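Local coordinates for Serine/threonine-protein kinase Tel1 (Chaetomium thermophilum, PDB 6SKY) that phosphorylates serine and threonine residues of proteins using ATP, and probably activates checkpoint signalling in response to DNA damage, at residues L1435-P1445 with Y1476-F1487. Residues are numbered along the deposited sequence; the frame is centred on the assembly and turned at random.
Sequences LHSLRVFVVDP and YALSSLADLRVF
Arg1439 enters as a knob a hole lined by Tyr1476, Ser1479, Ser1480 and Asp1483, with Ser1480 met at its backbone N, a worked example of a long side chain whose aliphatic part packs while its charged end reaches a partner. Its CB points toward helix 1470-1487, and CG, anti to the backbone N (chi1 -159°), carries the chain across. CD then lies 3.9 Å from CE1 of Tyr1476, touching the ring obliquely, with the CB of Ser1479 close by. A bend at chi3 (47°) turns the guanidinium, which lies nearly perpendicular to the tyrosine ring; Ser1479 CB covers one of its faces, 4.2 Å from Arg1439 CZ and close to NH1 as well. At the tip, NH1 forms a long salt bridge of 3.5 Å to Asp1483 OD2, which sits at the guanidinium edge, near its plane. One turn earlier, Leu1435 CB lies over a face of Tyr1476 in a CH-pi contact, 4.3 Å from the ring centroid. Further along, Val1443 CG1 packs 3.6 Å from Asp1483 CB, while the Phe1487 ring receives Val1443 CA over one face and touches Pro1445 obliquely. Beside them, Val1442 CG1 meets Leu1484 CD2 at 3.9 Å. Helix 1448-1461 borders both segments, touching Leu1435, Val1442 and Tyr1476. The axes of 1435-1441 and 1476-1487 run almost parallel, 6° apart and 10.8 Å at closest approach, the side-by-side packing of alternate helices in an alpha solenoid.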
loop_
_atom_site.group_PDB
_atom_site.type_symbol
_atom_site.label_atom_id
_atom_site.label_comp_id
_atom_site.label_asym_id
_atom_site.label_seq_id
_atom_site.Cartn_x
_atom_site.Cartn_y
_atom_site.Cartn_z
ATOM N N LEU A 1435 60.684 -18.696 -44.654
ATOM C CA LEU A 1435 60.932 -17.742 -43.581
ATOM C C LEU A 1435 60.394 -18.261 -42.255
ATOM O O LEU A 1435 61.117 -18.318 -41.250
ATOM C CB LEU A 1435 60.306 -16.396 -43.928
ATOM C CG LEU A 1435 60.924 -15.629 -45.093
ATOM C CD1 LEU A 1435 60.147 -14.369 -45.377
ATOM C CD2 LEU A 1435 62.355 -15.295 -44.785
ATOM N N HIS A 1436 59.117 -18.650 -42.238
ATOM C CA HIS A 1436 58.479 -19.095 -41.011
ATOM C C HIS A 1436 59.104 -20.365 -40.461
ATOM O O HIS A 1436 58.987 -20.627 -39.262
ATOM C CB HIS A 1436 56.988 -19.293 -41.268
ATOM C CG HIS A 1436 56.212 -19.732 -40.068
ATOM N ND1 HIS A 1436 56.002 -21.059 -39.762
ATOM C CD2 HIS A 1436 55.577 -19.020 -39.109
ATOM C CE1 HIS A 1436 55.280 -21.145 -38.660
ATOM N NE2 HIS A 1436 55.010 -19.922 -38.243
ATOM N N SER A 1437 59.770 -21.158 -41.297
ATOM C CA SER A 1437 60.412 -22.369 -40.804
ATOM C C SER A 1437 61.827 -22.117 -40.302
ATOM O O SER A 1437 62.254 -22.741 -39.326
ATOM C CB SER A 1437 60.436 -23.430 -41.900
ATOM O OG SER A 1437 59.143 -23.614 -42.442
ATOM N N LEU A 1438 62.573 -21.226 -40.953
ATOM C CA LEU A 1438 63.911 -20.893 -40.479
ATOM C C LEU A 1438 63.878 -20.061 -39.210
ATOM O O LEU A 1438 64.884 -20.015 -38.488
ATOM C CB LEU A 1438 64.682 -20.140 -41.559
ATOM C CG LEU A 1438 64.977 -20.924 -42.827
ATOM C CD1 LEU A 1438 65.468 -19.993 -43.910
ATOM C CD2 LEU A 1438 65.991 -22.004 -42.535
ATOM N N ARG A 1439 62.757 -19.389 -38.943
ATOM C CA ARG A 1439 62.615 -18.634 -37.706
ATOM C C ARG A 1439 62.863 -19.490 -36.470
ATOM O O ARG A 1439 63.104 -18.944 -35.390
ATOM C CB ARG A 1439 61.221 -18.015 -37.649
ATOM C CG ARG A 1439 61.084 -16.840 -36.708
ATOM C CD ARG A 1439 59.689 -16.265 -36.790
ATOM N NE ARG A 1439 58.692 -17.322 -36.731
ATOM C CZ ARG A 1439 58.227 -17.841 -35.602
ATOM N NH1 ARG A 1439 58.666 -17.391 -34.436
ATOM N NH2 ARG A 1439 57.322 -18.807 -35.640
ATOM N N VAL A 1440 62.819 -20.813 -36.601
ATOM C CA VAL A 1440 63.107 -21.689 -35.471
ATOM C C VAL A 1440 64.606 -21.798 -35.242
ATOM O O VAL A 1440 65.083 -21.720 -34.105
ATOM C CB VAL A 1440 62.480 -23.074 -35.697
ATOM C CG1 VAL A 1440 62.983 -24.054 -34.656
ATOM C CG2 VAL A 1440 60.968 -22.978 -35.664
ATOM N N PHE A 1441 65.372 -21.992 -36.316
ATOM C CA PHE A 1441 66.816 -22.123 -36.184
ATOM C C PHE A 1441 67.492 -20.792 -35.908
ATOM O O PHE A 1441 68.603 -20.778 -35.372
ATOM C CB PHE A 1441 67.406 -22.745 -37.444
ATOM C CG PHE A 1441 66.751 -24.026 -37.840
ATOM C CD1 PHE A 1441 66.919 -25.166 -37.079
ATOM C CD2 PHE A 1441 65.964 -24.094 -38.973
ATOM C CE1 PHE A 1441 66.312 -26.348 -37.440
ATOM C CE2 PHE A 1441 65.359 -25.273 -39.338
ATOM C CZ PHE A 1441 65.534 -26.401 -38.572
ATOM N N VAL A 1442 66.848 -19.679 -36.262
ATOM C CA VAL A 1442 67.462 -18.370 -36.058
ATOM C C VAL A 1442 67.802 -18.134 -34.590
ATOM O O VAL A 1442 68.772 -17.436 -34.273
ATOM C CB VAL A 1442 66.534 -17.277 -36.620
ATOM C CG1 VAL A 1442 66.910 -15.914 -36.096
ATOM C CG2 VAL A 1442 66.591 -17.284 -38.130
ATOM N N VAL A 1443 67.051 -18.736 -33.674
ATOM C CA VAL A 1443 67.256 -18.495 -32.249
ATOM C C VAL A 1443 67.892 -19.712 -31.591
ATOM O O VAL A 1443 67.669 -19.980 -30.406
ATOM C CB VAL A 1443 65.936 -18.118 -31.554
ATOM C CG1 VAL A 1443 65.409 -16.827 -32.121
ATOM C CG2 VAL A 1443 64.913 -19.220 -31.722
ATOM N N ASP A 1444 68.679 -20.463 -32.353
ATOM C CA ASP A 1444 69.413 -21.597 -31.816
ATOM C C ASP A 1444 70.881 -21.222 -31.673
ATOM O O ASP A 1444 71.485 -20.784 -32.661
ATOM C CB ASP A 1444 69.262 -22.806 -32.733
ATOM C CG ASP A 1444 69.818 -24.067 -32.125
ATOM O OD1 ASP A 1444 69.905 -24.140 -30.884
ATOM O OD2 ASP A 1444 70.175 -24.986 -32.890
ATOM N N PRO A 1445 71.495 -21.356 -30.492
ATOM C CA PRO A 1445 72.913 -20.980 -30.356
ATOM C C PRO A 1445 73.832 -21.681 -31.341
ATOM O O PRO A 1445 74.829 -21.090 -31.774
ATOM C CB PRO A 1445 73.232 -21.368 -28.908
ATOM C CG PRO A 1445 71.936 -21.252 -28.210
ATOM C CD PRO A 1445 70.900 -21.714 -29.194
ATOM N N TYR A 1476 55.406 -11.667 -39.197
ATOM C CA TYR A 1476 56.745 -12.241 -39.226
ATOM C C TYR A 1476 57.748 -11.326 -38.545
ATOM O O TYR A 1476 58.598 -11.788 -37.780
ATOM C CB TYR A 1476 57.174 -12.523 -40.661
ATOM C CG TYR A 1476 58.580 -13.046 -40.737
ATOM C CD1 TYR A 1476 58.879 -14.326 -40.312
ATOM C CD2 TYR A 1476 59.610 -12.254 -41.210
ATOM C CE1 TYR A 1476 60.155 -14.804 -40.363
ATOM C CE2 TYR A 1476 60.890 -12.724 -41.262
ATOM C CZ TYR A 1476 61.157 -14.001 -40.838
ATOM O OH TYR A 1476 62.435 -14.486 -40.889
ATOM N N ALA A 1477 57.659 -10.023 -38.803
ATOM C CA ALA A 1477 58.554 -9.067 -38.171
ATOM C C ALA A 1477 58.369 -9.058 -36.664
ATOM O O ALA A 1477 59.346 -9.072 -35.912
ATOM C CB ALA A 1477 58.307 -7.678 -38.748
ATOM N N LEU A 1478 57.120 -9.029 -36.202
ATOM C CA LEU A 1478 56.870 -9.038 -34.767
ATOM C C LEU A 1478 57.458 -10.279 -34.113
ATOM O O LEU A 1478 58.199 -10.182 -33.128
ATOM C CB LEU A 1478 55.371 -8.944 -34.504
ATOM C CG LEU A 1478 54.909 -9.057 -33.059
ATOM C CD1 LEU A 1478 55.676 -8.106 -32.180
ATOM C CD2 LEU A 1478 53.439 -8.756 -32.996
ATOM N N SER A 1479 57.152 -11.457 -34.659
ATOM C CA SER A 1479 57.644 -12.694 -34.062
ATOM C C SER A 1479 59.162 -12.763 -34.099
ATOM O O SER A 1479 59.796 -13.182 -33.125
ATOM C CB SER A 1479 57.043 -13.897 -34.781
ATOM O OG SER A 1479 55.633 -13.845 -34.770
ATOM N N SER A 1480 59.766 -12.340 -35.210
ATOM C CA SER A 1480 61.210 -12.446 -35.355
ATOM C C SER A 1480 61.927 -11.488 -34.419
ATOM O O SER A 1480 62.892 -11.868 -33.752
ATOM C CB SER A 1480 61.602 -12.182 -36.806
ATOM O OG SER A 1480 62.956 -12.517 -37.032
ATOM N N LEU A 1481 61.467 -10.240 -34.355
ATOM C CA LEU A 1481 62.080 -9.274 -33.455
ATOM C C LEU A 1481 61.919 -9.696 -32.003
ATOM O O LEU A 1481 62.845 -9.537 -31.200
ATOM C CB LEU A 1481 61.477 -7.895 -33.691
ATOM C CG LEU A 1481 61.793 -7.295 -35.058
ATOM C CD1 LEU A 1481 60.952 -6.064 -35.304
ATOM C CD2 LEU A 1481 63.266 -6.964 -35.167
ATOM N N ALA A 1482 60.760 -10.254 -31.646
ATOM C CA ALA A 1482 60.569 -10.731 -30.283
ATOM C C ALA A 1482 61.540 -11.858 -29.949
ATOM O O ALA A 1482 62.205 -11.833 -28.905
ATOM C CB ALA A 1482 59.126 -11.191 -30.094
ATOM N N ASP A 1483 61.639 -12.858 -30.828
ATOM C CA ASP A 1483 62.520 -13.985 -30.540
ATOM C C ASP A 1483 63.986 -13.578 -30.553
ATOM O O ASP A 1483 64.787 -14.153 -29.811
ATOM C CB ASP A 1483 62.276 -15.121 -31.527
ATOM C CG ASP A 1483 61.143 -16.031 -31.098
ATOM O OD1 ASP A 1483 60.477 -15.712 -30.094
ATOM O OD2 ASP A 1483 60.924 -17.068 -31.758
ATOM N N LEU A 1484 64.359 -12.592 -31.366
ATOM C CA LEU A 1484 65.730 -12.096 -31.326
ATOM C C LEU A 1484 66.005 -11.366 -30.020
ATOM O O LEU A 1484 67.006 -11.636 -29.349
ATOM C CB LEU A 1484 66.000 -11.184 -32.518
ATOM C CG LEU A 1484 66.215 -11.922 -33.833
ATOM C CD1 LEU A 1484 66.455 -10.942 -34.960
ATOM C CD2 LEU A 1484 67.366 -12.898 -33.702
ATOM N N ARG A 1485 65.122 -10.439 -29.639
ATOM C CA ARG A 1485 65.304 -9.715 -28.389
ATOM C C ARG A 1485 65.392 -10.662 -27.203
ATOM O O ARG A 1485 66.105 -10.377 -26.237
ATOM C CB ARG A 1485 64.167 -8.717 -28.188
ATOM C CG ARG A 1485 64.318 -7.866 -26.947
ATOM C CD ARG A 1485 65.599 -7.056 -26.995
ATOM N NE ARG A 1485 65.510 -5.949 -27.939
ATOM C CZ ARG A 1485 66.546 -5.210 -28.318
ATOM N NH1 ARG A 1485 67.753 -5.467 -27.841
ATOM N NH2 ARG A 1485 66.376 -4.217 -29.178
ATOM N N VAL A 1486 64.686 -11.791 -27.254
ATOM C CA VAL A 1486 64.861 -12.793 -26.206
ATOM C C VAL A 1486 66.200 -13.502 -26.369
ATOM O O VAL A 1486 66.869 -13.828 -25.383
ATOM C CB VAL A 1486 63.688 -13.788 -26.206
ATOM C CG1 VAL A 1486 63.941 -14.914 -25.225
ATOM C CG2 VAL A 1486 62.401 -13.079 -25.856
ATOM N N PHE A 1487 66.621 -13.736 -27.612
ATOM C CA PHE A 1487 67.863 -14.459 -27.865
ATOM C C PHE A 1487 69.089 -13.640 -27.488
ATOM O O PHE A 1487 70.125 -14.207 -27.126
ATOM C CB PHE A 1487 67.925 -14.867 -29.337
ATOM C CG PHE A 1487 69.213 -15.526 -29.739
ATOM C CD1 PHE A 1487 69.578 -16.747 -29.210
ATOM C CD2 PHE A 1487 70.042 -14.933 -30.673
ATOM C CE1 PHE A 1487 70.754 -17.353 -29.590
ATOM C CE2 PHE A 1487 71.221 -15.536 -31.056
ATOM C CZ PHE A 1487 71.576 -16.746 -30.514
#